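Local coordinates for DNA repair and recombination protein RadB (Thermococcus kodakarensis, PDB 2CVH) that probably takes part in DNA repair and homologous recombination, binding DNA and ATP but hydrolysing ATP only very weakly, at residues A[18-32]-A[174-186]. Residues are numbered along the deposited sequence; the frame is centred on the assembly and turned at random.
Sequences APGVLTQVYGPYASG and YRCKDILRLDKLP
Tyr26 and Arg181 pair across two neighbouring parallel strands, 22-26 and 178-184, whose axes diverge by only 12°. Between them the backbone ladder runs from Gln24 N to Asp178 O (2.8 Å) through to Leu182 N and Tyr26 O (2.9 Å). With chi1 at 75°, Tyr26 CG sits between its own backbone N and carbonyl carbon, which swings the ring across to the other strand. There Arg181 CA lies over one ring face, offset toward the rim, while Ile179 CG2 meets the ring edge in plane, 3.6 Å from Tyr26 CE1. Arg181 runs its aliphatic part past the phenol end and bends at chi3; its NE and NH2 then grip Asp183 OD2 side-on, both on the syn lone pair and nearly in the guanidinium plane. Glu196 takes both the Tyr26 hydroxyl and Arg181 NH1, tying the pair to the next strand. Gln24, extended, lays NE2 against Ile179 CG2 and CD1 (both 3.5 Å).

On the opposite face, Thr23 OG1 packs on Asp178 CB (3.4 Å), and a water donates to both Thr23 OG1 and Asp178 OD2 while accepting from Ala18 N. Arg199 forms a salt bridge with the same carboxylate oxygen, probably favouring its ionised form. Farther along, Leu182 CG rests on Val25 CG1 (3.8 Å) and its CD1 reaches Gly32 C (3.5 Å), beneath the predicted ATP-binding loop that begins at Gly27. Lys184, fully extended beyond CG, sends NZ to Tyr29 O in a weak hydrogen bond at the loop's outer side.

Strand 22-26, the loop after it and helix 33-44 have the form of a P-loop (Walker A motif), as expected for a RecA-like ATPase. Strand 22-26 is flanked by 149-153 and 178-184, the latter pairing antiparallel with 190-197, while Leu22 packs under helix 128-145.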
loop_
_atom_site.group_PDB
_atom_site.type_symbol
_atom_site.label_atom_id
_atom_site.label_comp_id
_atom_site.label_asym_id
_atom_site.label_seq_id
_atom_site.Cartn_x
_atom_site.Cartn_y
_atom_site.Cartn_z
ATOM N N ALA A 18 -10.658 -1.688 -0.731
ATOM C CA ALA A 18 -11.552 -2.819 -0.961
ATOM C C ALA A 18 -11.050 -4.146 -0.425
ATOM O O ALA A 18 -9.906 -4.532 -0.664
ATOM C CB ALA A 18 -11.829 -2.959 -2.426
ATOM N N PRO A 19 -11.912 -4.868 0.304
ATOM C CA PRO A 19 -11.522 -6.159 0.856
ATOM C C PRO A 19 -11.478 -7.218 -0.226
ATOM O O PRO A 19 -12.244 -7.168 -1.182
ATOM C CB PRO A 19 -12.628 -6.435 1.877
ATOM C CG PRO A 19 -13.815 -5.777 1.300
ATOM C CD PRO A 19 -13.259 -4.480 0.776
ATOM N N GLY A 20 -10.545 -8.152 -0.097
ATOM C CA GLY A 20 -10.461 -9.230 -1.053
ATOM C C GLY A 20 -9.829 -8.888 -2.367
ATOM O O GLY A 20 -9.982 -9.651 -3.323
ATOM N N VAL A 21 -9.163 -7.737 -2.450
ATOM C CA VAL A 21 -8.484 -7.336 -3.687
ATOM C C VAL A 21 -7.152 -6.676 -3.362
ATOM O O VAL A 21 -6.887 -6.324 -2.197
ATOM C CB VAL A 21 -9.338 -6.370 -4.580
ATOM C CG1 VAL A 21 -10.675 -7.033 -4.963
ATOM C CG2 VAL A 21 -9.576 -5.067 -3.889
ATOM N N LEU A 22 -6.266 -6.650 -4.355
ATOM C CA LEU A 22 -4.976 -6.020 -4.188
ATOM C C LEU A 22 -5.072 -4.620 -4.780
ATOM O O LEU A 22 -5.484 -4.455 -5.930
ATOM C CB LEU A 22 -3.868 -6.767 -4.905
ATOM C CG LEU A 22 -3.504 -8.212 -4.555
ATOM C CD1 LEU A 22 -2.033 -8.415 -4.874
ATOM C CD2 LEU A 22 -3.745 -8.529 -3.110
ATOM N N THR A 23 -4.843 -3.616 -3.943
ATOM C CA THR A 23 -4.839 -2.240 -4.393
ATOM C C THR A 23 -3.373 -1.836 -4.407
ATOM O O THR A 23 -2.663 -2.038 -3.422
ATOM C CB THR A 23 -5.603 -1.298 -3.446
ATOM O OG1 THR A 23 -6.985 -1.688 -3.370
ATOM C CG2 THR A 23 -5.524 0.161 -3.967
ATOM N N GLN A 24 -2.867 -1.433 -5.567
ATOM C CA GLN A 24 -1.492 -0.958 -5.643
ATOM C C GLN A 24 -1.561 0.540 -5.342
ATOM O O GLN A 24 -2.520 1.224 -5.731
ATOM C CB GLN A 24 -0.897 -1.156 -7.043
ATOM C CG GLN A 24 0.412 -0.398 -7.245
ATOM C CD GLN A 24 1.027 -0.545 -8.626
ATOM O OE1 GLN A 24 2.243 -0.601 -8.765
ATOM N NE2 GLN A 24 0.203 -0.607 -9.641
ATOM N N VAL A 25 -0.624 1.026 -4.548
ATOM C CA VAL A 25 -0.558 2.451 -4.249
ATOM C C VAL A 25 0.877 2.735 -4.573
ATOM O O VAL A 25 1.759 2.172 -3.960
ATOM C CB VAL A 25 -0.850 2.812 -2.773
ATOM C CG1 VAL A 25 -0.707 4.330 -2.578
ATOM C CG2 VAL A 25 -2.260 2.412 -2.402
ATOM N N TYR A 26 1.122 3.519 -5.612
ATOM C CA TYR A 26 2.493 3.800 -5.975
ATOM C C TYR A 26 2.777 5.305 -6.154
ATOM O O TYR A 26 1.874 6.107 -6.404
ATOM C CB TYR A 26 2.881 2.973 -7.211
ATOM C CG TYR A 26 2.308 3.487 -8.516
ATOM C CD1 TYR A 26 1.023 3.150 -8.922
ATOM C CD2 TYR A 26 3.049 4.354 -9.315
ATOM C CE1 TYR A 26 0.486 3.667 -10.079
ATOM C CE2 TYR A 26 2.530 4.877 -10.473
ATOM C CZ TYR A 26 1.250 4.533 -10.847
ATOM O OH TYR A 26 0.741 5.086 -11.984
ATOM N N GLY A 27 4.049 5.663 -6.042
ATOM C CA GLY A 27 4.466 7.045 -6.166
ATOM C C GLY A 27 5.866 7.177 -5.603
ATOM O O GLY A 27 6.425 6.188 -5.131
ATOM N N PRO A 28 6.474 8.375 -5.654
ATOM C CA PRO A 28 7.826 8.624 -5.141
ATOM C C PRO A 28 7.869 8.686 -3.609
ATOM O O PRO A 28 6.828 8.610 -2.942
ATOM C CB PRO A 28 8.171 9.974 -5.762
ATOM C CG PRO A 28 6.867 10.676 -5.753
ATOM C CD PRO A 28 5.876 9.610 -6.196
ATOM N N TYR A 29 9.062 8.797 -3.042
ATOM C CA TYR A 29 9.159 8.870 -1.588
ATOM C C TYR A 29 8.501 10.151 -1.121
ATOM O O TYR A 29 8.469 11.135 -1.853
ATOM C CB TYR A 29 10.613 8.780 -1.131
ATOM C CG TYR A 29 11.195 7.429 -1.451
ATOM C CD1 TYR A 29 11.923 7.225 -2.623
ATOM C CD2 TYR A 29 10.984 6.337 -0.606
ATOM C CE1 TYR A 29 12.433 5.969 -2.949
ATOM C CE2 TYR A 29 11.487 5.077 -0.924
ATOM C CZ TYR A 29 12.211 4.901 -2.096
ATOM O OH TYR A 29 12.730 3.668 -2.416
ATOM N N ALA A 30 7.912 10.118 0.065
ATOM C CA ALA A 30 7.210 11.277 0.607
ATOM C C ALA A 30 5.964 11.623 -0.218
ATOM O O ALA A 30 5.343 12.671 -0.005
ATOM C CB ALA A 30 8.141 12.480 0.713
ATOM N N SER A 31 5.574 10.724 -1.132
ATOM C CA SER A 31 4.373 10.938 -1.952
ATOM C C SER A 31 3.189 10.733 -1.029
ATOM O O SER A 31 2.078 11.182 -1.323
ATOM C CB SER A 31 4.298 9.940 -3.118
ATOM O OG SER A 31 4.196 8.578 -2.678
ATOM N N GLY A 32 3.427 10.012 0.077
ATOM C CA GLY A 32 2.377 9.764 1.048
ATOM C C GLY A 32 1.830 8.347 1.026
ATOM O O GLY A 32 0.851 8.063 1.720
ATOM N N TYR A 174 -2.683 -6.225 -13.719
ATOM C CA TYR A 174 -4.062 -6.647 -13.479
ATOM C C TYR A 174 -4.198 -7.541 -12.248
ATOM O O TYR A 174 -5.308 -7.941 -11.877
ATOM C CB TYR A 174 -4.680 -7.291 -14.730
ATOM C CG TYR A 174 -4.980 -6.291 -15.835
ATOM C CD1 TYR A 174 -4.113 -6.140 -16.920
ATOM C CD2 TYR A 174 -6.107 -5.465 -15.773
ATOM C CE1 TYR A 174 -4.359 -5.183 -17.915
ATOM C CE2 TYR A 174 -6.360 -4.511 -16.751
ATOM C CZ TYR A 174 -5.480 -4.377 -17.819
ATOM O OH TYR A 174 -5.715 -3.447 -18.795
ATOM N N ARG A 175 -3.061 -7.853 -11.624
ATOM C CA ARG A 175 -3.038 -8.641 -10.395
ATOM C C ARG A 175 -3.687 -7.741 -9.340
ATOM O O ARG A 175 -4.310 -8.219 -8.383
ATOM C CB ARG A 175 -1.600 -8.948 -9.978
ATOM C CG ARG A 175 -1.296 -10.422 -9.810
ATOM C CD ARG A 175 -1.188 -11.125 -11.150
ATOM N NE ARG A 175 -0.908 -12.557 -11.018
ATOM C CZ ARG A 175 -0.032 -13.217 -11.772
ATOM N NH1 ARG A 175 0.659 -12.573 -12.709
ATOM N NH2 ARG A 175 0.139 -14.524 -11.606
ATOM N N CYS A 176 -3.516 -6.434 -9.529
ATOM C CA CYS A 176 -4.068 -5.429 -8.640
ATOM C C CYS A 176 -5.274 -4.831 -9.327
ATOM O O CYS A 176 -5.160 -4.203 -10.372
ATOM C CB CYS A 176 -3.021 -4.358 -8.329
ATOM S SG CYS A 176 -1.555 -4.996 -7.439
ATOM N N LYS A 177 -6.446 -5.114 -8.778
ATOM C CA LYS A 177 -7.697 -4.626 -9.330
ATOM C C LYS A 177 -7.848 -3.122 -9.196
ATOM O O LYS A 177 -8.462 -2.474 -10.043
ATOM C CB LYS A 177 -8.874 -5.334 -8.657
ATOM C CG LYS A 177 -9.544 -6.414 -9.523
ATOM C CD LYS A 177 -8.526 -7.343 -10.151
ATOM C CE LYS A 177 -9.168 -8.392 -11.009
ATOM N NZ LYS A 177 -8.070 -9.146 -11.680
ATOM N N ASP A 178 -7.337 -2.578 -8.103
ATOM C CA ASP A 178 -7.413 -1.149 -7.858
ATOM C C ASP A 178 -5.995 -0.594 -7.859
ATOM O O ASP A 178 -5.062 -1.247 -7.370
ATOM C CB ASP A 178 -8.097 -0.870 -6.520
ATOM C CG ASP A 178 -9.511 -1.398 -6.462
ATOM O OD1 ASP A 178 -10.038 -1.760 -7.531
ATOM O OD2 ASP A 178 -10.092 -1.440 -5.351
ATOM N N ILE A 179 -5.823 0.586 -8.448
ATOM C CA ILE A 179 -4.512 1.205 -8.538
ATOM C C ILE A 179 -4.644 2.698 -8.294
ATOM O O ILE A 179 -5.453 3.380 -8.941
ATOM C CB ILE A 179 -3.855 0.972 -9.932
ATOM C CG1 ILE A 179 -3.759 -0.532 -10.238
ATOM C CG2 ILE A 179 -2.463 1.604 -9.981
ATOM C CD1 ILE A 179 -2.845 -0.882 -11.405
ATOM N N LEU A 180 -3.869 3.189 -7.335
ATOM C CA LEU A 180 -3.853 4.598 -6.990
ATOM C C LEU A 180 -2.442 5.143 -7.202
ATOM O O LEU A 180 -1.448 4.557 -6.729
ATOM C CB LEU A 180 -4.221 4.785 -5.522
ATOM C CG LEU A 180 -5.625 5.101 -5.044
ATOM C CD1 LEU A 180 -5.579 5.190 -3.522
ATOM C CD2 LEU A 180 -6.097 6.405 -5.629
ATOM N N ARG A 181 -2.346 6.264 -7.915
ATOM C CA ARG A 181 -1.046 6.895 -8.150
ATOM C C ARG A 181 -1.034 8.134 -7.252
ATOM O O ARG A 181 -2.041 8.859 -7.179
ATOM C CB ARG A 181 -0.892 7.328 -9.611
ATOM C CG ARG A 181 0.505 7.833 -9.947
ATOM C CD ARG A 181 0.602 8.414 -11.369
ATOM N NE ARG A 181 0.040 9.760 -11.465
ATOM C CZ ARG A 181 -0.832 10.159 -12.392
ATOM N NH1 ARG A 181 -1.260 9.312 -13.323
ATOM N NH2 ARG A 181 -1.272 11.419 -12.405
ATOM N N LEU A 182 0.049 8.347 -6.514
ATOM C CA LEU A 182 0.100 9.518 -5.664
ATOM C C LEU A 182 1.153 10.458 -6.230
ATOM O O LEU A 182 2.270 10.041 -6.538
ATOM C CB LEU A 182 0.447 9.134 -4.227
ATOM C CG LEU A 182 -0.333 8.038 -3.508
ATOM C CD1 LEU A 182 0.110 8.061 -2.066
ATOM C CD2 LEU A 182 -1.829 8.235 -3.583
ATOM N N ASP A 183 0.777 11.711 -6.441
ATOM C CA ASP A 183 1.731 12.679 -6.965
ATOM C C ASP A 183 1.876 13.826 -5.998
ATOM O O ASP A 183 0.924 14.157 -5.265
ATOM C CB ASP A 183 1.245 13.253 -8.301
ATOM C CG ASP A 183 1.137 12.208 -9.381
ATOM O OD1 ASP A 183 2.067 11.389 -9.552
ATOM O OD2 ASP A 183 0.096 12.215 -10.055
ATOM N N LYS A 184 3.031 14.491 -6.068
ATOM C CA LYS A 184 3.311 15.650 -5.213
ATOM C C LYS A 184 2.942 16.968 -5.879
ATOM O O LYS A 184 3.293 17.176 -7.037
ATOM C CB LYS A 184 4.799 15.731 -4.913
ATOM C CG LYS A 184 5.366 14.574 -4.193
ATOM C CD LYS A 184 6.835 14.784 -3.993
ATOM C CE LYS A 184 7.420 13.672 -3.166
ATOM N NZ LYS A 184 8.903 13.747 -3.091
ATOM N N LEU A 185 2.206 17.832 -5.187
ATOM C CA LEU A 185 1.911 19.161 -5.721
ATOM C C LEU A 185 3.072 20.040 -5.208
ATOM O O LEU A 185 3.656 19.733 -4.173
ATOM C CB LEU A 185 0.535 19.645 -5.278
ATOM C CG LEU A 185 -0.615 18.893 -5.993
ATOM C CD1 LEU A 185 -1.969 19.484 -5.672
ATOM C CD2 LEU A 185 -0.432 18.955 -7.475
ATOM N N PRO A 186 3.450 21.119 -5.934
ATOM C CA PRO A 186 4.572 21.966 -5.486
ATOM C C PRO A 186 4.332 22.955 -4.332
ATOM O O PRO A 186 4.554 24.150 -4.468
ATOM C CB PRO A 186 4.990 22.661 -6.779
ATOM C CG PRO A 186 3.670 22.961 -7.393
ATOM C CD PRO A 186 2.894 21.640 -7.202
HETATM O O HOH W 1 -9.255 -0.478 -2.926
HETATM O O HOH W 2 -6.600 -8.031 -7.050
#